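PDB 7AE5: phenolic acid decarboxylase from Sedimentibacter hydroxybenzoicus, which catalyses the reversible, non-oxidative decarboxylation of 4-hydroxybenzoate and 3,4-dihydroxybenzoate, using prenylated FMN and manganese, and so detoxifies phenolic compounds under anaerobic conditions. Local coordinates for residues C[35-40]-C[51-56]; C[367-372]-C[385-390]; C[427-430]-C[434-437]. All coordinates share one frame; numbering follows the deposited sequence.

Contact 1: C[35-40]-C[51-56]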
# COMPACT_ATOMS: atom_id res chain seq x y z
N ALA C 35 -43.13 20.79 -0.26
CA ALA C 35 -41.81 20.18 -0.22
C ALA C 35 -41.86 18.72 -0.66
O ALA C 35 -40.99 18.26 -1.41
CB ALA C 35 -41.22 20.30 1.18
N ALA C 36 -42.87 17.97 -0.20
CA ALA C 36 -42.99 16.57 -0.59
C ALA C 36 -43.20 16.43 -2.09
O ALA C 36 -42.75 15.44 -2.69
CB ALA C 36 -44.13 15.90 0.17
N ALA C 37 -43.88 17.39 -2.71
CA ALA C 37 -44.03 17.36 -4.16
C ALA C 37 -42.71 17.65 -4.85
O ALA C 37 -42.38 17.02 -5.86
CB ALA C 37 -45.11 18.35 -4.60
N GLY C 38 -41.94 18.61 -4.33
CA GLY C 38 -40.62 18.86 -4.87
C GLY C 38 -39.71 17.64 -4.76
O GLY C 38 -38.98 17.31 -5.70
N ARG C 39 -39.75 16.97 -3.61
CA ARG C 39 -39.03 15.70 -3.48
C ARG C 39 -39.60 14.65 -4.42
O ARG C 39 -38.84 13.91 -5.06
CB ARG C 39 -39.10 15.22 -2.03
CG ARG C 39 -38.48 13.85 -1.78
CD ARG C 39 -36.97 13.92 -1.72
NE ARG C 39 -36.36 13.72 -3.03
CZ ARG C 39 -35.06 13.76 -3.26
NH1 ARG C 39 -34.19 14.02 -2.29
NH2 ARG C 39 -34.61 13.55 -4.50
N ALA C 40 -40.93 14.57 -4.53
CA ALA C 40 -41.55 13.57 -5.38
C ALA C 40 -41.18 13.78 -6.84
O ALA C 40 -40.85 12.83 -7.56
CB ALA C 40 -43.07 13.59 -5.21
N VAL C 51 -43.44 21.60 -10.88
CA VAL C 51 -44.75 21.43 -10.26
C VAL C 51 -45.29 22.80 -9.88
O VAL C 51 -44.62 23.56 -9.17
CB VAL C 51 -44.68 20.49 -9.04
CG1 VAL C 51 -46.04 20.37 -8.39
CG2 VAL C 51 -44.16 19.13 -9.46
N PHE C 52 -46.49 23.11 -10.36
CA PHE C 52 -47.11 24.42 -10.18
C PHE C 52 -48.33 24.27 -9.29
O PHE C 52 -49.26 23.52 -9.61
CB PHE C 52 -47.49 25.01 -11.54
CG PHE C 52 -47.89 26.46 -11.49
CD1 PHE C 52 -49.21 26.82 -11.25
CD2 PHE C 52 -46.96 27.45 -11.70
CE1 PHE C 52 -49.58 28.15 -11.21
CE2 PHE C 52 -47.32 28.79 -11.66
CZ PHE C 52 -48.63 29.14 -11.42
N PHE C 53 -48.33 24.99 -8.16
CA PHE C 53 -49.44 24.97 -7.22
C PHE C 53 -50.26 26.25 -7.38
O PHE C 53 -49.76 27.35 -7.12
CB PHE C 53 -48.94 24.85 -5.78
CG PHE C 53 -48.10 23.63 -5.53
CD1 PHE C 53 -46.74 23.64 -5.77
CD2 PHE C 53 -48.68 22.47 -5.04
CE1 PHE C 53 -45.98 22.52 -5.54
CE2 PHE C 53 -47.92 21.35 -4.80
CZ PHE C 53 -46.57 21.38 -5.05
N GLU C 54 -51.51 26.10 -7.80
CA GLU C 54 -52.36 27.27 -8.00
C GLU C 54 -52.98 27.76 -6.70
O GLU C 54 -53.24 28.96 -6.56
CB GLU C 54 -53.46 26.95 -9.02
N LYS C 55 -53.21 26.86 -5.74
CA LYS C 55 -53.92 27.21 -4.51
C LYS C 55 -53.17 26.62 -3.32
O LYS C 55 -53.01 25.40 -3.23
CB LYS C 55 -55.36 26.70 -4.54
N ILE C 56 -52.74 27.49 -2.41
CA ILE C 56 -52.11 27.09 -1.15
C ILE C 56 -52.93 27.68 -0.01
O ILE C 56 -53.24 28.87 -0.02
CB ILE C 56 -50.64 27.55 -1.08
CG1 ILE C 56 -49.84 26.99 -2.25
CG2 ILE C 56 -50.02 27.13 0.24
CD1 ILE C 56 -49.60 27.98 -3.37

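Contact 2: C[367-372]-C[385-390]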
# COMPACT_ATOMS: atom_id res chain seq x y z
N GLY C 367 -1.84 12.12 -16.11
CA GLY C 367 -1.41 13.50 -16.24
C GLY C 367 -2.58 14.46 -16.33
O GLY C 367 -2.56 15.54 -15.74
N VAL C 368 -3.62 14.07 -17.07
CA VAL C 368 -4.82 14.89 -17.16
C VAL C 368 -5.46 15.05 -15.78
O VAL C 368 -5.93 16.13 -15.42
CB VAL C 368 -5.81 14.28 -18.17
CG1 VAL C 368 -7.16 14.96 -18.08
CG2 VAL C 368 -5.25 14.39 -19.58
N ALA C 369 -5.48 13.96 -15.00
CA ALA C 369 -6.01 14.05 -13.64
C ALA C 369 -5.15 14.96 -12.77
O ALA C 369 -5.67 15.75 -11.99
CB ALA C 369 -6.11 12.65 -13.03
N PHE C 370 -3.82 14.84 -12.90
CA PHE C 370 -2.93 15.74 -12.17
C PHE C 370 -3.24 17.20 -12.47
O PHE C 370 -3.19 18.05 -11.57
CB PHE C 370 -1.47 15.44 -12.51
CG PHE C 370 -0.97 14.12 -12.00
CD1 PHE C 370 -1.54 13.53 -10.88
CD2 PHE C 370 0.09 13.48 -12.62
CE1 PHE C 370 -1.08 12.31 -10.41
CE2 PHE C 370 0.56 12.26 -12.15
CZ PHE C 370 -0.02 11.68 -11.05
N ARG C 371 -3.57 17.50 -13.72
CA ARG C 371 -3.90 18.88 -14.09
C ARG C 371 -5.18 19.33 -13.41
O ARG C 371 -5.25 20.44 -12.86
CB ARG C 371 -4.01 19.02 -15.61
CG ARG C 371 -4.03 20.46 -16.08
CD ARG C 371 -2.90 21.26 -15.45
NE ARG C 371 -2.37 22.29 -16.34
CZ ARG C 371 -1.09 22.58 -16.48
NH1 ARG C 371 -0.15 21.91 -15.83
NH2 ARG C 371 -0.73 23.58 -17.28
N LEU C 372 -6.21 18.48 -13.42
CA LEU C 372 -7.46 18.83 -12.73
C LEU C 372 -7.22 19.03 -11.24
O LEU C 372 -7.69 20.01 -10.65
CB LEU C 372 -8.50 17.73 -12.94
CG LEU C 372 -9.79 18.06 -12.19
CD1 LEU C 372 -10.83 18.67 -13.12
CD2 LEU C 372 -10.35 16.84 -11.47
N VAL C 385 -11.54 11.10 -9.28
CA VAL C 385 -11.31 11.53 -10.65
C VAL C 385 -11.20 10.29 -11.52
O VAL C 385 -10.27 9.49 -11.36
CB VAL C 385 -10.05 12.40 -10.78
CG1 VAL C 385 -9.86 12.86 -12.21
CG2 VAL C 385 -10.13 13.59 -9.83
N ILE C 386 -12.13 10.14 -12.46
CA ILE C 386 -12.15 9.03 -13.40
C ILE C 386 -11.85 9.58 -14.78
O ILE C 386 -12.47 10.56 -15.22
CB ILE C 386 -13.51 8.30 -13.39
CG1 ILE C 386 -13.88 7.87 -11.97
CG2 ILE C 386 -13.48 7.10 -14.34
CD1 ILE C 386 -15.34 7.51 -11.81
N VAL C 387 -10.89 8.97 -15.47
CA VAL C 387 -10.51 9.37 -16.82
C VAL C 387 -10.90 8.25 -17.78
O VAL C 387 -10.54 7.09 -17.57
CB VAL C 387 -9.00 9.68 -16.92
CG1 VAL C 387 -8.69 10.29 -18.28
CG2 VAL C 387 -8.58 10.61 -15.80
N VAL C 388 -11.63 8.61 -18.84
CA VAL C 388 -12.10 7.66 -19.83
C VAL C 388 -11.61 8.12 -21.21
O VAL C 388 -11.11 9.23 -21.38
CB VAL C 388 -13.63 7.51 -19.82
CG1 VAL C 388 -14.11 7.04 -18.45
CG2 VAL C 388 -14.29 8.83 -20.20
N ASP C 389 -11.76 7.23 -22.19
CA ASP C 389 -11.25 7.51 -23.53
C ASP C 389 -12.13 8.54 -24.24
O ASP C 389 -13.20 8.94 -23.76
CB ASP C 389 -11.17 6.23 -24.35
CG ASP C 389 -10.09 5.29 -23.87
OD1 ASP C 389 -8.93 5.74 -23.75
OD2 ASP C 389 -10.39 4.10 -23.63
N GLU C 390 -11.67 8.95 -25.42
CA GLU C 390 -12.30 10.05 -26.14
C GLU C 390 -13.69 9.69 -26.63
O GLU C 390 -14.56 10.57 -26.74
CB GLU C 390 -11.41 10.48 -27.31
CG GLU C 390 -11.28 9.44 -28.42
CD GLU C 390 -10.12 8.48 -28.20
OE1 GLU C 390 -9.58 8.44 -27.07
OE2 GLU C 390 -9.75 7.77 -29.15

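Contact 3: C[427-430]-C[434-437]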
# COMPACT_ATOMS: atom_id res chain seq x y z
N PRO C 427 -18.08 15.34 4.40
CA PRO C 427 -18.12 14.89 5.80
C PRO C 427 -17.24 13.68 6.08
O PRO C 427 -17.00 13.38 7.26
CB PRO C 427 -19.60 14.56 6.01
CG PRO C 427 -20.06 14.12 4.67
CD PRO C 427 -19.31 14.99 3.68
N SER C 428 -16.77 12.99 5.06
CA SER C 428 -15.92 11.82 5.24
C SER C 428 -14.44 12.17 5.35
O SER C 428 -13.62 11.26 5.56
CB SER C 428 -16.14 10.83 4.09
OG SER C 428 -15.41 11.21 2.94
N THR C 429 -14.07 13.44 5.22
CA THR C 429 -12.67 13.83 5.31
C THR C 429 -12.13 13.58 6.71
O THR C 429 -12.76 13.95 7.71
CB THR C 429 -12.49 15.30 4.93
OG1 THR C 429 -13.33 16.12 5.75
CG2 THR C 429 -12.82 15.52 3.47
N ASN C 430 -10.96 12.96 6.79
CA ASN C 430 -10.32 12.65 8.07
C ASN C 430 -8.82 12.69 7.84
O ASN C 430 -8.25 11.77 7.25
CB ASN C 430 -10.76 11.29 8.61
CG ASN C 430 -10.27 11.03 10.02
OD1 ASN C 430 -9.73 11.92 10.68
ND2 ASN C 430 -10.46 9.80 10.49
N MET C 434 -9.04 17.90 4.82
CA MET C 434 -8.00 17.27 4.02
C MET C 434 -8.58 16.11 3.23
O MET C 434 -9.50 15.43 3.68
CB MET C 434 -6.84 16.78 4.90
CG MET C 434 -6.30 17.84 5.83
SD MET C 434 -5.30 19.06 4.95
CE MET C 434 -4.06 18.01 4.20
N HIS C 435 -8.02 15.89 2.04
CA HIS C 435 -8.46 14.82 1.16
C HIS C 435 -7.37 13.77 1.00
O HIS C 435 -6.17 14.07 1.04
CB HIS C 435 -8.83 15.35 -0.23
CG HIS C 435 -10.29 15.61 -0.41
ND1 HIS C 435 -10.78 16.50 -1.35
CD2 HIS C 435 -11.37 15.12 0.24
CE1 HIS C 435 -12.10 16.53 -1.28
NE2 HIS C 435 -12.48 15.70 -0.33
N THR C 436 -7.81 12.54 0.84
CA THR C 436 -7.01 11.49 0.21
C THR C 436 -7.62 11.28 -1.16
O THR C 436 -8.77 10.84 -1.27
CB THR C 436 -7.00 10.21 1.04
OG1 THR C 436 -6.15 10.38 2.17
CG2 THR C 436 -6.48 9.08 0.20
N LYS C 437 -6.88 11.65 -2.20
CA LYS C 437 -7.42 11.65 -3.55
C LYS C 437 -7.42 10.25 -4.15
O LYS C 437 -6.58 9.41 -3.81
CB LYS C 437 -6.63 12.60 -4.45
CG LYS C 437 -6.49 14.01 -3.92
CD LYS C 437 -7.80 14.77 -3.95
CE LYS C 437 -7.58 16.26 -3.72
NZ LYS C 437 -8.86 17.01 -3.70
O HOH W 1 -9.41 12.92 4.28

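Contact 1: C[35-40]-C[51-56]
The F53 ring meets the helix edge-on: A37 CB lies in the ring plane beyond its far corner, 3.4 Å from F53 CZ and 4.1 Å from F53 CE2, and neither face of the ring is used by residues 35-40. The phenyl is carried there by its first torsion, which sets CG anti to the carbonyl carbon (chi1 -58°) and sends the ring out along the line to the helix. V51, two residues earlier on the same side of the strand, adds a looser touch, with its CG1 4.4 Å from A37 CB. One alanine methyl thus receives both strand side chains. Helix 33-43 connects strands 21-24 and 50-53, parallel neighbours in one sheet, so the contact packs the helix of a beta-alpha-beta crossover on its second strand, within the N-terminal domain of this UbiD-family enzyme. V24 and V28 also touch F53, as does I34 of the same helix. L471 of a second copy of the protein packs on V51 and A40. All three touching residues are buried, and the segments bury 104 Å², both sides summed. No hydrogen bond or charge pair spans the segments, which implies an attachment made by dispersion and hydrophobic burial.

Contact 2: C[367-372]-C[385-390]
V385 receives two helix residues on its two methyls: A369 CB stands 3.8 Å from V385 CG1, and L372 CD2 is 3.6 Å from V385 CG2. These contacts pack helix 364-372 against the sheet of the C-terminal domain, where the helix lies in the beta-alpha-beta crossover from strand 352-357 to its parallel neighbour 384-388. The fork of V385 is set with CG1 anti to the backbone N (chi1 -178°), which leaves CG2 beside that N and turns both branches to the helix. L372 and V385 run past one another in opposite directions. Farther along the strand, V387 CG2 makes a looser approach of 4.2 Å to A369 CB. The axes of helix segment 367-372 and strand segment 385-388 come within 9.0 Å, their N-to-C directions 140° apart.

In the next shell, V353 and L333 touch L372, I355 touches V368 and I439 touches A369. The strand itself is fixed on both flanks by backbone hydrogen bonds, V385 to M438 and I440, I386 to V353 and I355. The outer side of the helix faces a third copy of the protein, where R371 NH1 bonds to S374 OG of that chain and F370 meets F370 of that chain with ring planes nearly parallel. Back at the first shell, V385 CG1 reaches a second helix atom, L372 CD2, at 4.1 Å.

Contact 3: C[427-430]-C[434-437]
T429 reaches across to M434 and H435 with its carbon branch: CG2 lies 3.6 Å from H435 CD2 and 3.8 Å from H435 NE2, at a slant to the imidazole. The same methyl passes 3.3 Å from M434 O, and T429 CB is at 3.2 Å from that oxygen. The first torsion of T429 separates its two branches. CG2 stands anti to the carbonyl carbon and faces the strand, whereas OG1 sits between the backbone N and the carbonyl carbon (chi1 55°), where it is hydrogen-bonded to D426 O and G433 N.

The segments belong to a beta hairpin of the C-terminal domain: 427-430 lies in the long loop joining strand 414-421 to its antiparallel neighbour 434-441. No direct hydrogen bond links the two segments; a water does so instead, accepting from N430 N at 3.0 Å and donating to M434 O at 2.6 Å. N430 O is bonded to H409 NE2 of the second subunit, another copy of the protein.

H435 has an unusual first torsion (chi1 -96°), which swings its imidazole back to T429 although CB points away from the loop. Both ring nitrogens are engaged. K437 NZ donates to ND1 from 3.1 Å, 21° out of the ring plane, and NE2 bonds to D426 OD2, consistent with a proton on NE2. A leucine in place of H435 would probably leave D426 OD2 without this mate and the K437 ammonium with one acceptor fewer. That ammonium is also hydrogen-bonded to the carbonyls of M379, S382 and P421, while D426 OD1 takes a bond from S428 OG.

How the contacts relate
Contacts 2 and 3 are neighbours in the C-terminal domain: their strands, 384-388 and 434-441, lie side by side in one mixed sheet, with centres 20 Å apart and nearest atoms about 6 Å apart. Contact 1 lies in the N-terminal family region, its centre 40 Å from that of contact 2, across the centre of the chain, and 37 Å from that of contact 3. Contacts 1 and 3 both touch the second subunit, whereas 2 and 3 touch the third. None adjoins the predicted prenylated FMN, manganese or proton-donor residues; the V387 side chain of contact 2 is about 8 Å from a bound rubidium ion.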